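PDB 4EV1: anabena Tic22 from Anabaena sp., which probably acts as a chaperone in protein transport and belongs to the Tic22-like family. Local coordinates for residues I16-N21 / L102-K107; N59-A64 / K76-T81. All coordinates share one frame; numbering follows the deposited sequence.

Contacts 1 and 2 lie about 14 Å apart, centre to centre, on the same side of the chain's centre. Along the chain, contact 2 is nested inside the long loop that contact 1 closes. Both reach the antiparallel pair of strands 15-20 and 79-84, and the backbone bond from Thr20 N to Gln79 O makes that pair common to them. They also touch through Thr20 OG1, which meets Thr81 OG1, and through the packing of Tyr17 against Val80. Contact 1 joins the pair to strand 102-107 of the mixed sheet and contact 2 ties it to helix 51-63, so that within the Tic22-like fold both sheet and helix are held to the same two strands.

Contact 1 (I16-N21 / L102-K107); sequences IYLVTN and LLFAFK
Phe104 is the first residue of strand 102-107 to touch strand 15-20, and it does so with the rim of its ring. Its CE2 lies 4.1 Å from Leu18 CD1, and the methyl sits at the ring edge, near the ring plane. The second methyl of the leucine, CD2, stands alongside at 4.2 Å from Phe104 CD2, so both branches of the fork are used. The two side chains cross at about a right angle. In Phe104, CG lies anti to the carbonyl carbon and beside the backbone N (chi1 -60°), a setting that carries the ring over to Leu18.

The strands belong to different sheets: 15-20 pairs antiparallel with 79-84, whereas 102-107 is parallel to 43-48 in a mixed sheet. The CA atoms of Leu18 and Phe104 are 9.5 Å apart, too far for backbone pairing, and the gap is bridged by apolar side chains. Both Leu18 and Ile16 also rest on Ala47 of strand 43-48, whose small side chain suits a place against two branched ones.

Two residues on, Phe106 meets Ile16. The bond leaving its backbone points neither at nor away from the partner strand, but the length of phenylalanine brings the ring end close. Both branches of the isoleucine approach the same ring atom: Ile16 CD1 is 4.0 Å from Phe106 CE2, in the plane of the ring at its edge. Ile16 CG2 lies 4.1 Å from Phe106 CE2. The backbone N of Phe106 donates a hydrogen bond to a bound buffer molecule, probably from the crystallisation liquor.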
loop_
_atom_site.group_PDB
_atom_site.type_symbol
_atom_site.label_atom_id
_atom_site.label_comp_id
_atom_site.label_asym_id
_atom_site.label_seq_id
_atom_site.Cartn_x
_atom_site.Cartn_y
_atom_site.Cartn_z
ATOM N N ILE A 16 5.694 -0.149 3.824
ATOM C CA ILE A 16 4.729 -1.003 4.432
ATOM C C ILE A 16 5.280 -1.246 5.820
ATOM O O ILE A 16 6.485 -1.438 5.982
ATOM C CB ILE A 16 4.635 -2.333 3.654
ATOM C CG1 ILE A 16 4.220 -2.058 2.197
ATOM C CG2 ILE A 16 3.680 -3.340 4.373
ATOM C CD1 ILE A 16 2.823 -1.506 1.985
ATOM N N TYR A 17 4.438 -1.242 6.830
ATOM C CA TYR A 17 4.918 -1.437 8.236
ATOM C C TYR A 17 4.568 -2.851 8.758
ATOM O O TYR A 17 3.430 -3.244 8.744
ATOM C CB TYR A 17 4.329 -0.329 9.084
ATOM C CG TYR A 17 4.685 1.023 8.527
ATOM C CD1 TYR A 17 5.965 1.524 8.660
ATOM C CD2 TYR A 17 3.771 1.772 7.824
ATOM C CE1 TYR A 17 6.316 2.749 8.139
ATOM C CE2 TYR A 17 4.122 3.013 7.269
ATOM C CZ TYR A 17 5.424 3.488 7.429
ATOM O OH TYR A 17 5.800 4.718 6.917
ATOM N N LEU A 18 5.581 -3.625 9.117
ATOM C CA LEU A 18 5.448 -4.956 9.598
ATOM C C LEU A 18 5.688 -4.947 11.092
ATOM O O LEU A 18 6.425 -4.075 11.595
ATOM C CB LEU A 18 6.462 -5.857 8.927
ATOM C CG LEU A 18 6.302 -6.059 7.412
ATOM C CD1 LEU A 18 7.281 -7.171 6.983
ATOM C CD2 LEU A 18 4.814 -6.378 6.987
ATOM N N VAL A 19 4.979 -5.817 11.795
ATOM C CA VAL A 19 5.257 -6.078 13.202
ATOM C C VAL A 19 6.267 -7.212 13.284
ATOM O O VAL A 19 6.005 -8.366 12.852
ATOM C CB VAL A 19 3.993 -6.399 14.006
ATOM C CG1 VAL A 19 4.368 -6.819 15.459
ATOM C CG2 VAL A 19 3.060 -5.224 14.039
ATOM N N THR A 20 7.431 -6.895 13.841
ATOM C CA THR A 20 8.597 -7.802 13.767
ATOM C C THR A 20 9.339 -7.900 15.064
ATOM O O THR A 20 9.093 -7.084 15.948
ATOM C CB THR A 20 9.600 -7.382 12.693
ATOM O OG1 THR A 20 10.378 -6.271 13.134
ATOM C CG2 THR A 20 8.928 -7.009 11.367
ATOM N N ASN A 21 10.254 -8.869 15.195
ATOM C CA ASN A 21 11.199 -8.833 16.307
ATOM C C ASN A 21 12.301 -7.819 16.000
ATOM O O ASN A 21 12.246 -7.084 14.972
ATOM C CB ASN A 21 11.742 -10.252 16.702
ATOM C CG ASN A 21 12.663 -10.851 15.662
ATOM O OD1 ASN A 21 13.022 -10.211 14.685
ATOM N ND2 ASN A 21 13.072 -12.087 15.891
ATOM N N LEU A 102 5.603 -17.341 3.167
ATOM C CA LEU A 102 4.947 -16.336 3.992
ATOM C C LEU A 102 3.969 -15.519 3.145
ATOM O O LEU A 102 4.340 -14.953 2.117
ATOM C CB LEU A 102 5.979 -15.377 4.648
ATOM C CG LEU A 102 5.441 -14.190 5.486
ATOM C CD1 LEU A 102 4.686 -14.678 6.712
ATOM C CD2 LEU A 102 6.606 -13.272 5.916
ATOM N N LEU A 103 2.730 -15.403 3.627
ATOM C CA LEU A 103 1.729 -14.565 3.015
ATOM C C LEU A 103 1.576 -13.281 3.832
ATOM O O LEU A 103 1.918 -13.249 4.989
ATOM C CB LEU A 103 0.409 -15.313 2.929
ATOM C CG LEU A 103 0.476 -16.640 2.136
ATOM C CD1 LEU A 103 -0.899 -17.291 2.022
ATOM C CD2 LEU A 103 1.024 -16.398 0.737
ATOM N N PHE A 104 1.046 -12.247 3.217
ATOM C CA PHE A 104 0.818 -10.965 3.868
ATOM C C PHE A 104 -0.635 -10.518 3.684
ATOM O O PHE A 104 -1.186 -10.554 2.556
ATOM C CB PHE A 104 1.706 -9.885 3.243
ATOM C CG PHE A 104 3.159 -10.146 3.329
ATOM C CD1 PHE A 104 3.773 -11.049 2.473
ATOM C CD2 PHE A 104 3.948 -9.448 4.255
ATOM C CE1 PHE A 104 5.163 -11.275 2.555
ATOM C CE2 PHE A 104 5.298 -9.673 4.339
ATOM C CZ PHE A 104 5.912 -10.591 3.496
ATOM N N ALA A 105 -1.257 -10.075 4.775
ATOM C CA ALA A 105 -2.560 -9.427 4.738
ATOM C C ALA A 105 -2.326 -7.944 4.923
ATOM O O ALA A 105 -1.525 -7.592 5.797
ATOM C CB ALA A 105 -3.427 -9.960 5.853
ATOM N N PHE A 106 -2.897 -7.089 4.070
ATOM C CA PHE A 106 -2.654 -5.635 4.122
ATOM C C PHE A 106 -3.818 -4.841 4.755
ATOM O O PHE A 106 -4.950 -4.943 4.303
ATOM C CB PHE A 106 -2.345 -5.061 2.737
ATOM C CG PHE A 106 -1.038 -5.520 2.160
ATOM C CD1 PHE A 106 -0.926 -6.782 1.618
ATOM C CD2 PHE A 106 0.075 -4.692 2.146
ATOM C CE1 PHE A 106 0.276 -7.215 1.073
ATOM C CE2 PHE A 106 1.261 -5.137 1.601
ATOM C CZ PHE A 106 1.344 -6.405 1.078
ATOM N N LYS A 107 -3.511 -4.047 5.771
ATOM C CA LYS A 107 -4.483 -3.176 6.463
ATOM C C LYS A 107 -4.385 -1.752 5.964
ATOM O O LYS A 107 -3.377 -1.045 6.235
ATOM C CB LYS A 107 -4.235 -3.215 7.975
ATOM C CG LYS A 107 -5.138 -2.318 8.860
ATOM C CD LYS A 107 -6.607 -2.616 8.747
ATOM C CE LYS A 107 -7.460 -1.748 9.686
ATOM N NZ LYS A 107 -7.032 -0.309 9.619
#

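Contact 2 (N59-A64 / K76-T81)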
loop_
_atom_site.group_PDB
_atom_site.type_symbol
_atom_site.label_atom_id
_atom_site.label_comp_id
_atom_site.label_asym_id
_atom_site.label_seq_id
_atom_site.Cartn_x
_atom_site.Cartn_y
_atom_site.Cartn_z
ATOM N N ASN A 59 1.300 -2.088 21.052
ATOM C CA ASN A 59 1.009 -1.526 22.381
ATOM C C ASN A 59 -0.142 -2.298 23.024
ATOM O O ASN A 59 -0.112 -2.623 24.220
ATOM C CB ASN A 59 0.701 -0.009 22.310
ATOM C CG ASN A 59 1.897 0.809 21.804
ATOM O OD1 ASN A 59 3.030 0.305 21.715
ATOM N ND2 ASN A 59 1.646 2.053 21.424
ATOM N N GLU A 60 -1.120 -2.646 22.214
ATOM C CA GLU A 60 -2.253 -3.452 22.690
ATOM C C GLU A 60 -1.796 -4.808 23.221
ATOM O O GLU A 60 -2.156 -5.218 24.340
ATOM C CB GLU A 60 -3.238 -3.631 21.548
ATOM C CG GLU A 60 -4.664 -3.849 21.978
ATOM C CD GLU A 60 -5.587 -3.921 20.795
ATOM O OE1 GLU A 60 -5.253 -3.346 19.713
ATOM O OE2 GLU A 60 -6.644 -4.568 20.943
ATOM N N LEU A 61 -0.972 -5.498 22.440
ATOM C CA LEU A 61 -0.459 -6.789 22.856
ATOM C C LEU A 61 0.324 -6.632 24.161
ATOM O O LEU A 61 0.173 -7.433 25.076
ATOM C CB LEU A 61 0.443 -7.439 21.797
ATOM C CG LEU A 61 -0.141 -7.952 20.470
ATOM C CD1 LEU A 61 1.006 -8.545 19.638
ATOM C CD2 LEU A 61 -1.254 -9.012 20.653
ATOM N N ARG A 62 1.169 -5.602 24.223
ATOM C CA ARG A 62 2.049 -5.404 25.374
ATOM C C ARG A 62 1.209 -5.116 26.616
ATOM O O ARG A 62 1.549 -5.524 27.716
ATOM C CB ARG A 62 3.053 -4.266 25.056
ATOM C CG ARG A 62 4.218 -4.092 25.988
ATOM C CD ARG A 62 5.308 -3.199 25.285
ATOM N NE ARG A 62 6.204 -3.969 24.393
ATOM C CZ ARG A 62 6.792 -3.500 23.277
ATOM N NH1 ARG A 62 6.586 -2.265 22.857
ATOM N NH2 ARG A 62 7.591 -4.288 22.558
ATOM N N ASN A 63 0.079 -4.454 26.426
ATOM C CA ASN A 63 -0.731 -3.999 27.540
ATOM C C ASN A 63 -1.737 -5.048 28.007
ATOM O O ASN A 63 -2.299 -4.907 29.082
ATOM C CB ASN A 63 -1.467 -2.694 27.183
ATOM C CG ASN A 63 -0.560 -1.459 27.275
ATOM O OD1 ASN A 63 0.514 -1.483 27.907
ATOM N ND2 ASN A 63 -0.985 -0.382 26.625
ATOM N N ALA A 64 -1.949 -6.098 27.212
ATOM C CA ALA A 64 -2.915 -7.142 27.564
ATOM C C ALA A 64 -2.413 -7.871 28.815
ATOM O O ALA A 64 -1.217 -8.008 29.068
ATOM C CB ALA A 64 -3.144 -8.104 26.389
ATOM N N LYS A 76 8.092 -8.897 24.302
ATOM C CA LYS A 76 9.250 -8.189 24.846
ATOM C C LYS A 76 10.128 -7.486 23.787
ATOM O O LYS A 76 10.715 -6.431 24.069
ATOM C CB LYS A 76 10.117 -9.122 25.673
ATOM C CG LYS A 76 9.486 -9.583 27.011
ATOM C CD LYS A 76 10.253 -10.777 27.559
ATOM C CE LYS A 76 9.986 -11.041 29.064
ATOM N NZ LYS A 76 11.231 -11.564 29.712
ATOM N N SER A 77 10.208 -8.068 22.589
ATOM C CA SER A 77 11.037 -7.545 21.485
ATOM C C SER A 77 10.288 -7.093 20.226
ATOM O O SER A 77 10.915 -6.880 19.166
ATOM C CB SER A 77 12.037 -8.622 21.102
ATOM O OG SER A 77 13.104 -8.643 22.056
ATOM N N LEU A 78 8.985 -6.872 20.310
ATOM C CA LEU A 78 8.226 -6.432 19.112
ATOM C C LEU A 78 8.423 -4.965 18.787
ATOM O O LEU A 78 8.439 -4.130 19.683
ATOM C CB LEU A 78 6.744 -6.658 19.327
ATOM C CG LEU A 78 6.267 -8.067 19.277
ATOM C CD1 LEU A 78 4.766 -8.010 19.480
ATOM C CD2 LEU A 78 6.663 -8.773 17.963
ATOM N N GLN A 79 8.521 -4.658 17.494
ATOM C CA GLN A 79 8.674 -3.331 16.983
ATOM C C GLN A 79 8.128 -3.290 15.552
ATOM O O GLN A 79 7.819 -4.313 14.949
ATOM C CB GLN A 79 10.129 -2.943 16.972
ATOM C CG GLN A 79 11.015 -3.740 15.933
ATOM C CD GLN A 79 12.458 -3.265 15.937
ATOM O OE1 GLN A 79 13.164 -3.411 16.925
ATOM N NE2 GLN A 79 12.888 -2.659 14.834
ATOM N N VAL A 80 8.026 -2.091 15.028
ATOM C CA VAL A 80 7.606 -1.874 13.679
ATOM C C VAL A 80 8.872 -1.795 12.829
ATOM O O VAL A 80 9.793 -1.045 13.173
ATOM C CB VAL A 80 6.839 -0.552 13.528
ATOM C CG1 VAL A 80 6.414 -0.329 12.029
ATOM C CG2 VAL A 80 5.597 -0.536 14.412
ATOM N N THR A 81 8.891 -2.536 11.715
ATOM C CA THR A 81 9.903 -2.437 10.678
ATOM C C THR A 81 9.250 -1.920 9.393
ATOM O O THR A 81 8.191 -2.417 8.975
ATOM C CB THR A 81 10.566 -3.810 10.477
ATOM O OG1 THR A 81 11.201 -4.186 11.718
ATOM C CG2 THR A 81 11.571 -3.782 9.356
HETATM O O HOH W 1 7.524 -1.466 20.316
#
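The last turn of helix 51-63 faces the chain just ahead of strand 79-84, with the CA atoms of Arg62 and Lys76 7.7 Å apart. Arginine suits this place because a long, many-handed donor can span the gap to backbone carbonyls. Its CG is anti to the backbone N (chi1 -168°) and the chain bends at chi3, which turns the guanidinium toward Leu78. There NH2 donates to Leu78 O at 3.0 Å, with an N-H...O angle of 149°. The bond arrives on a lone pair in the carbonyl plane, while the oxygen lies 16° out of the guanidinium plane. NH2 also bonds to Val75 O, near the end of helix 69-75, where a positive charge would probably be welcome.

A water in the guanidinium plane adds a second route: it accepts from Arg62 NH1 at 2.8 Å and donates to Leu78 O at 2.9 Å. Leu78 O thus receives two bonds, one direct and one from the water; with the bond from NH2 to Val75 O they probably hold the guanidinium in its orientation.

Beside this polar grip, Leu61 CD1 touches Leu78 CD1 at 3.8 Å, the two leucines crossing at about a right angle. Leu78 is buried, as befits a branched apolar residue packed between secondary structures: it also meets Ile58 of helix 51-63 and Val19 of strand 15-20. Farther along, Val80 continues the packing of strand 79-84 against Ala54 and Ile58 of the same helix.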